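Local coordinates for nuclease-like protein (Chaetomium thermophilum, PDB 6GRB) that probably cuts four-way DNA junctions and 5' flaps as the eukaryotic resolving enzyme GEN1, the chain holding its nuclease core and a further C-terminal domain, at residues Y7-L21 against P166-A178. Residues are numbered along the deposited sequence; the frame is centred on the assembly and turned at random.
With nucleotides of chain B.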
loop_
_atom_site.group_PDB
_atom_site.type_symbol
_atom_site.label_atom_id
_atom_site.label_comp_id
_atom_site.label_asym_id
_atom_site.label_seq_id
_atom_site.Cartn_x
_atom_site.Cartn_y
_atom_site.Cartn_z
ATOM N N TYR A 7 12.759 13.470 -3.395
ATOM C CA TYR A 7 12.210 13.191 -4.718
ATOM C C TYR A 7 12.894 14.025 -5.787
ATOM O O TYR A 7 12.976 13.599 -6.946
ATOM C CB TYR A 7 10.695 13.420 -4.722
ATOM C CG TYR A 7 9.988 12.611 -3.661
ATOM C CD1 TYR A 7 10.222 11.234 -3.532
ATOM C CD2 TYR A 7 9.121 13.214 -2.769
ATOM C CE1 TYR A 7 9.605 10.486 -2.552
ATOM C CE2 TYR A 7 8.501 12.481 -1.782
ATOM C CZ TYR A 7 8.744 11.117 -1.671
ATOM O OH TYR A 7 8.114 10.394 -0.683
ATOM N N LYS A 8 13.396 15.209 -5.422
ATOM C CA LYS A 8 14.257 15.942 -6.338
ATOM C C LYS A 8 15.460 15.101 -6.736
ATOM O O LYS A 8 16.006 15.278 -7.825
ATOM C CB LYS A 8 14.700 17.266 -5.712
ATOM C CG LYS A 8 13.816 18.480 -6.043
ATOM C CD LYS A 8 12.595 18.614 -5.097
ATOM C CE LYS A 8 11.742 19.878 -5.430
ATOM N NZ LYS A 8 10.472 20.019 -4.605
ATOM N N GLU A 9 15.865 14.152 -5.893
ATOM C CA GLU A 9 17.015 13.302 -6.198
ATOM C C GLU A 9 16.613 12.011 -6.909
ATOM O O GLU A 9 17.158 11.687 -7.968
ATOM C CB GLU A 9 17.791 12.987 -4.910
ATOM C CG GLU A 9 18.258 14.236 -4.171
ATOM C CD GLU A 9 19.001 15.206 -5.079
ATOM O OE1 GLU A 9 19.840 14.751 -5.895
ATOM O OE2 GLU A 9 18.739 16.427 -4.983
ATOM N N ILE A 10 15.680 11.245 -6.333
ATOM C CA ILE A 10 15.379 9.940 -6.916
ATOM C C ILE A 10 14.271 9.996 -7.959
ATOM O O ILE A 10 14.088 9.019 -8.704
ATOM C CB ILE A 10 15.046 8.908 -5.824
ATOM C CG1 ILE A 10 13.712 9.224 -5.175
ATOM C CG2 ILE A 10 16.114 8.916 -4.768
ATOM C CD1 ILE A 10 13.402 8.301 -4.056
ATOM N N GLY A 11 13.590 11.123 -8.095
ATOM C CA GLY A 11 12.403 11.227 -8.912
ATOM C C GLY A 11 11.142 11.190 -8.061
ATOM O O GLY A 11 11.126 10.700 -6.928
ATOM N N SER A 12 10.063 11.731 -8.616
ATOM C CA SER A 12 8.799 11.701 -7.899
ATOM C C SER A 12 8.084 10.355 -7.995
ATOM O O SER A 12 7.140 10.130 -7.232
ATOM C CB SER A 12 7.893 12.807 -8.413
ATOM O OG SER A 12 7.923 12.794 -9.827
ATOM N N GLY A 13 8.523 9.450 -8.867
ATOM C CA GLY A 13 7.956 8.120 -8.958
ATOM C C GLY A 13 6.953 8.002 -10.092
ATOM O O GLY A 13 6.553 8.984 -10.723
ATOM N N GLU A 14 6.545 6.761 -10.364
ATOM C CA GLU A 14 5.604 6.477 -11.443
ATOM C C GLU A 14 4.174 6.424 -10.926
ATOM O O GLU A 14 3.860 5.632 -10.027
ATOM C CB GLU A 14 5.922 5.161 -12.141
ATOM C CG GLU A 14 4.946 4.949 -13.263
ATOM C CD GLU A 14 5.151 3.649 -14.004
ATOM O OE1 GLU A 14 5.635 2.663 -13.380
ATOM O OE2 GLU A 14 4.820 3.635 -15.225
ATOM N N ARG A 15 3.302 7.237 -11.516
ATOM C CA ARG A 15 1.890 7.220 -11.163
ATOM C C ARG A 15 1.337 6.027 -11.931
ATOM O O ARG A 15 1.630 5.867 -13.115
ATOM C CB ARG A 15 1.203 8.509 -11.608
ATOM C CG ARG A 15 0.892 9.469 -10.471
ATOM C CD ARG A 15 -0.327 9.015 -9.683
ATOM N NE ARG A 15 -0.073 9.001 -8.245
ATOM C CZ ARG A 15 -0.925 9.457 -7.332
ATOM N NH1 ARG A 15 -2.091 9.966 -7.705
ATOM N NH2 ARG A 15 -0.611 9.405 -6.045
ATOM N N ILE A 16 0.544 5.186 -11.275
ATOM C CA ILE A 16 0.038 3.996 -11.945
ATOM C C ILE A 16 -1.265 3.563 -11.289
ATOM O O ILE A 16 -1.419 3.631 -10.069
ATOM C CB ILE A 16 1.083 2.868 -11.930
ATOM C CG1 ILE A 16 0.606 1.691 -12.773
ATOM C CG2 ILE A 16 1.396 2.424 -10.499
ATOM C CD1 ILE A 16 1.577 0.540 -12.740
ATOM N N SER A 17 -2.213 3.140 -12.121
ATOM C CA SER A 17 -3.493 2.629 -11.653
ATOM C C SER A 17 -3.305 1.401 -10.756
ATOM O O SER A 17 -2.764 0.382 -11.195
ATOM C CB SER A 17 -4.347 2.288 -12.874
ATOM O OG SER A 17 -5.344 1.336 -12.587
ATOM N N LEU A 18 -3.775 1.490 -9.510
ATOM C CA LEU A 18 -3.711 0.344 -8.600
ATOM C C LEU A 18 -4.369 -0.896 -9.204
ATOM O O LEU A 18 -3.898 -2.027 -9.022
ATOM C CB LEU A 18 -4.379 0.702 -7.273
ATOM C CG LEU A 18 -4.207 -0.246 -6.092
ATOM C CD1 LEU A 18 -2.752 -0.706 -5.977
ATOM C CD2 LEU A 18 -4.652 0.448 -4.809
ATOM N N CYS A 19 -5.467 -0.700 -9.926
ATOM C CA CYS A 19 -6.056 -1.803 -10.668
ATOM C C CYS A 19 -5.064 -2.407 -11.666
ATOM O O CYS A 19 -5.057 -3.625 -11.873
ATOM C CB CYS A 19 -7.329 -1.331 -11.368
ATOM S SG CYS A 19 -7.975 -2.494 -12.583
ATOM N N LYS A 20 -4.220 -1.588 -12.303
ATOM C CA LYS A 20 -3.272 -2.174 -13.253
ATOM C C LYS A 20 -2.210 -3.002 -12.539
ATOM O O LYS A 20 -1.811 -4.059 -13.034
ATOM C CB LYS A 20 -2.603 -1.109 -14.110
ATOM C CG LYS A 20 -1.721 -1.739 -15.178
ATOM C CD LYS A 20 -1.054 -0.741 -16.079
ATOM C CE LYS A 20 0.187 -1.351 -16.705
ATOM N NZ LYS A 20 -0.215 -2.574 -17.448
ATOM N N LEU A 21 -1.748 -2.555 -11.371
ATOM C CA LEU A 21 -0.778 -3.342 -10.620
ATOM C C LEU A 21 -1.382 -4.653 -10.160
ATOM O O LEU A 21 -0.742 -5.704 -10.245
ATOM C CB LEU A 21 -0.274 -2.562 -9.413
ATOM C CG LEU A 21 0.652 -1.389 -9.660
ATOM C CD1 LEU A 21 0.757 -0.591 -8.367
ATOM C CD2 LEU A 21 2.018 -1.880 -10.119
ATOM N N PRO A 166 -10.257 7.448 -5.547
ATOM C CA PRO A 166 -8.828 7.119 -5.458
ATOM C C PRO A 166 -8.454 5.922 -6.332
ATOM O O PRO A 166 -8.728 4.783 -5.970
ATOM C CB PRO A 166 -8.630 6.823 -3.964
ATOM C CG PRO A 166 -9.974 6.347 -3.501
ATOM C CD PRO A 166 -11.000 7.059 -4.334
ATOM N N THR A 167 -7.837 6.152 -7.485
ATOM C CA THR A 167 -7.523 5.057 -8.378
ATOM C C THR A 167 -6.036 4.783 -8.515
ATOM O O THR A 167 -5.673 3.717 -9.044
ATOM C CB THR A 167 -8.088 5.312 -9.784
ATOM O OG1 THR A 167 -7.498 6.498 -10.327
ATOM C CG2 THR A 167 -9.577 5.458 -9.733
ATOM N N HIS A 168 -5.172 5.706 -8.070
ATOM C CA HIS A 168 -3.764 5.667 -8.440
ATOM C C HIS A 168 -2.867 5.751 -7.220
ATOM O O HIS A 168 -3.248 6.285 -6.179
ATOM C CB HIS A 168 -3.404 6.793 -9.429
ATOM C CG HIS A 168 -3.810 6.491 -10.835
ATOM N ND1 HIS A 168 -5.129 6.371 -11.217
ATOM C CD2 HIS A 168 -3.073 6.239 -11.941
ATOM C CE1 HIS A 168 -5.185 6.073 -12.503
ATOM N NE2 HIS A 168 -3.954 6.000 -12.971
ATOM N N VAL A 169 -1.678 5.171 -7.368
ATOM C CA VAL A 169 -0.592 5.258 -6.399
ATOM C C VAL A 169 0.654 5.714 -7.143
ATOM O O VAL A 169 0.740 5.644 -8.371
ATOM C CB VAL A 169 -0.296 3.921 -5.677
ATOM C CG1 VAL A 169 -1.515 3.433 -4.883
ATOM C CG2 VAL A 169 0.163 2.872 -6.693
ATOM N N THR A 170 1.643 6.138 -6.364
ATOM C CA THR A 170 2.951 6.539 -6.872
ATOM C C THR A 170 3.965 5.441 -6.544
ATOM O O THR A 170 4.219 5.155 -5.363
ATOM C CB THR A 170 3.360 7.891 -6.273
ATOM O OG1 THR A 170 2.424 8.899 -6.686
ATOM C CG2 THR A 170 4.738 8.283 -6.740
ATOM N N LEU A 171 4.514 4.806 -7.589
ATOM C CA LEU A 171 5.382 3.639 -7.438
ATOM C C LEU A 171 6.832 4.078 -7.456
ATOM O O LEU A 171 7.247 4.827 -8.344
ATOM C CB LEU A 171 5.170 2.600 -8.548
ATOM C CG LEU A 171 6.018 1.294 -8.509
ATOM C CD1 LEU A 171 5.264 0.179 -9.217
ATOM C CD2 LEU A 171 7.419 1.387 -9.105
ATOM N N HIS A 172 7.596 3.591 -6.498
ATOM C CA HIS A 172 9.037 3.766 -6.478
ATOM C C HIS A 172 9.702 2.398 -6.450
ATOM O O HIS A 172 9.238 1.480 -5.763
ATOM C CB HIS A 172 9.479 4.600 -5.283
ATOM C CG HIS A 172 9.263 6.069 -5.462
ATOM N ND1 HIS A 172 10.176 6.880 -6.099
ATOM C CD2 HIS A 172 8.242 6.873 -5.083
ATOM C CE1 HIS A 172 9.728 8.122 -6.102
ATOM N NE2 HIS A 172 8.555 8.145 -5.497
ATOM N N ASP A 173 10.784 2.272 -7.208
ATOM C CA ASP A 173 11.485 1.013 -7.397
ATOM C C ASP A 173 12.920 1.214 -6.935
ATOM O O ASP A 173 13.666 1.987 -7.541
ATOM C CB ASP A 173 11.414 0.591 -8.871
ATOM C CG ASP A 173 11.824 -0.861 -9.102
ATOM O OD1 ASP A 173 11.005 -1.614 -9.657
ATOM O OD2 ASP A 173 12.958 -1.246 -8.757
ATOM N N ALA A 174 13.296 0.516 -5.859
ATOM C CA ALA A 174 14.669 0.572 -5.363
ATOM C C ALA A 174 15.684 0.142 -6.420
ATOM O O ALA A 174 16.807 0.657 -6.449
ATOM C CB ALA A 174 14.801 -0.294 -4.118
ATOM N N LYS A 175 15.309 -0.788 -7.301
ATOM C CA LYS A 175 16.263 -1.277 -8.288
ATOM C C LYS A 175 16.546 -0.217 -9.344
ATOM O O LYS A 175 17.690 -0.089 -9.807
ATOM C CB LYS A 175 15.753 -2.565 -8.938
ATOM C CG LYS A 175 16.824 -3.334 -9.721
ATOM C CD LYS A 175 16.242 -4.136 -10.910
ATOM C CE LYS A 175 15.463 -5.411 -10.478
ATOM N NZ LYS A 175 15.232 -6.369 -11.636
ATOM N N LYS A 176 15.525 0.567 -9.731
ATOM C CA LYS A 176 15.746 1.616 -10.725
ATOM C C LYS A 176 16.370 2.858 -10.097
ATOM O O LYS A 176 17.246 3.487 -10.706
ATOM C CB LYS A 176 14.432 1.965 -11.430
ATOM C CG LYS A 176 13.581 0.746 -11.693
ATOM C CD LYS A 176 12.539 0.906 -12.797
ATOM C CE LYS A 176 11.573 -0.297 -12.734
ATOM N NZ LYS A 176 10.570 -0.406 -13.849
ATOM N N ILE A 177 15.926 3.229 -8.889
ATOM C CA ILE A 177 16.503 4.384 -8.199
ATOM C C ILE A 177 18.011 4.223 -8.090
ATOM O O ILE A 177 18.781 5.089 -8.527
ATOM C CB ILE A 177 15.857 4.577 -6.813
ATOM C CG1 ILE A 177 14.414 5.035 -6.968
ATOM C CG2 ILE A 177 16.635 5.596 -6.000
ATOM C CD1 ILE A 177 13.618 5.052 -5.676
ATOM N N ALA A 178 18.450 3.085 -7.541
ATOM C CA ALA A 178 19.868 2.877 -7.258
ATOM C C ALA A 178 20.720 2.936 -8.522
ATOM O O ALA A 178 21.881 3.371 -8.475
ATOM C CB ALA A 178 20.063 1.549 -6.534
ATOM P P DA B 3 7.118 12.451 1.849
ATOM O OP1 DA B 3 6.796 11.395 0.861
ATOM O OP2 DA B 3 8.510 12.533 2.379
ATOM O "O5'" DA B 3 6.708 13.882 1.226
ATOM C "C5'" DA B 3 5.427 14.049 0.641
ATOM C "C4'" DA B 3 5.302 15.399 -0.036
ATOM O "O4'" DA B 3 4.730 16.364 0.892
ATOM C "C3'" DA B 3 6.606 16.000 -0.574
ATOM O "O3'" DA B 3 6.421 16.366 -1.951
ATOM C "C2'" DA B 3 6.861 17.221 0.329
ATOM C "C1'" DA B 3 5.470 17.572 0.854
ATOM N N9 DA B 3 5.480 18.142 2.204
ATOM C C8 DA B 3 6.264 17.752 3.256
ATOM N N7 DA B 3 6.055 18.435 4.353
ATOM C C5 DA B 3 5.056 19.337 4.003
ATOM C C6 DA B 3 4.383 20.348 4.727
ATOM N N6 DA B 3 4.631 20.628 6.011
ATOM N N1 DA B 3 3.441 21.058 4.074
ATOM C C2 DA B 3 3.198 20.783 2.789
ATOM N N3 DA B 3 3.760 19.864 2.007
ATOM C C4 DA B 3 4.687 19.166 2.681
#
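Arg-15 faces Thr-170 in an antiparallel non-hydrogen-bonded pair, and its side chain reaches across to it. Beyond CB the chain bends at chi2 (-77°) and again at chi3, which brings its end over strand 168-173. CG passes Thr-170 OG1, and CD lies 3.8 Å from His-168 CB. NE donates to Thr-170 OG1 at 2.9 Å, tilted slightly from the guanidinium plane. His-168 O lies over one guanidinium face, towards its rim. Beyond the pair, NH2, less surely placed, forms a salt bridge with Asp-155, and NH1 hydrogen-bonds Ser-157 OG, both on strand 151-157. With an alanine here, Asp-155 would probably lose its charged mate and Thr-170 OG1 its donor. Backbone bonds join the strands at Glu-14 with Leu-171 and at Ile-16 with Val-169; Glu-14 O accepts from Leu-171 N at 2.7 Å. On the other sheet face, Ile-16 CG2 meets Val-169 CG2 at 4.0 Å. Leu-21 CD1 also packs on Val-169 CG2. Towards helix 6-10, Ile-10 and Ile-177 touch through their CG2 methyls. Strand 14-17 is one edge of the mixed sheet of the XPG/FEN1-family nuclease core, with Tyr-7 beside the metal-binding Asp-141 and the DNA backbone.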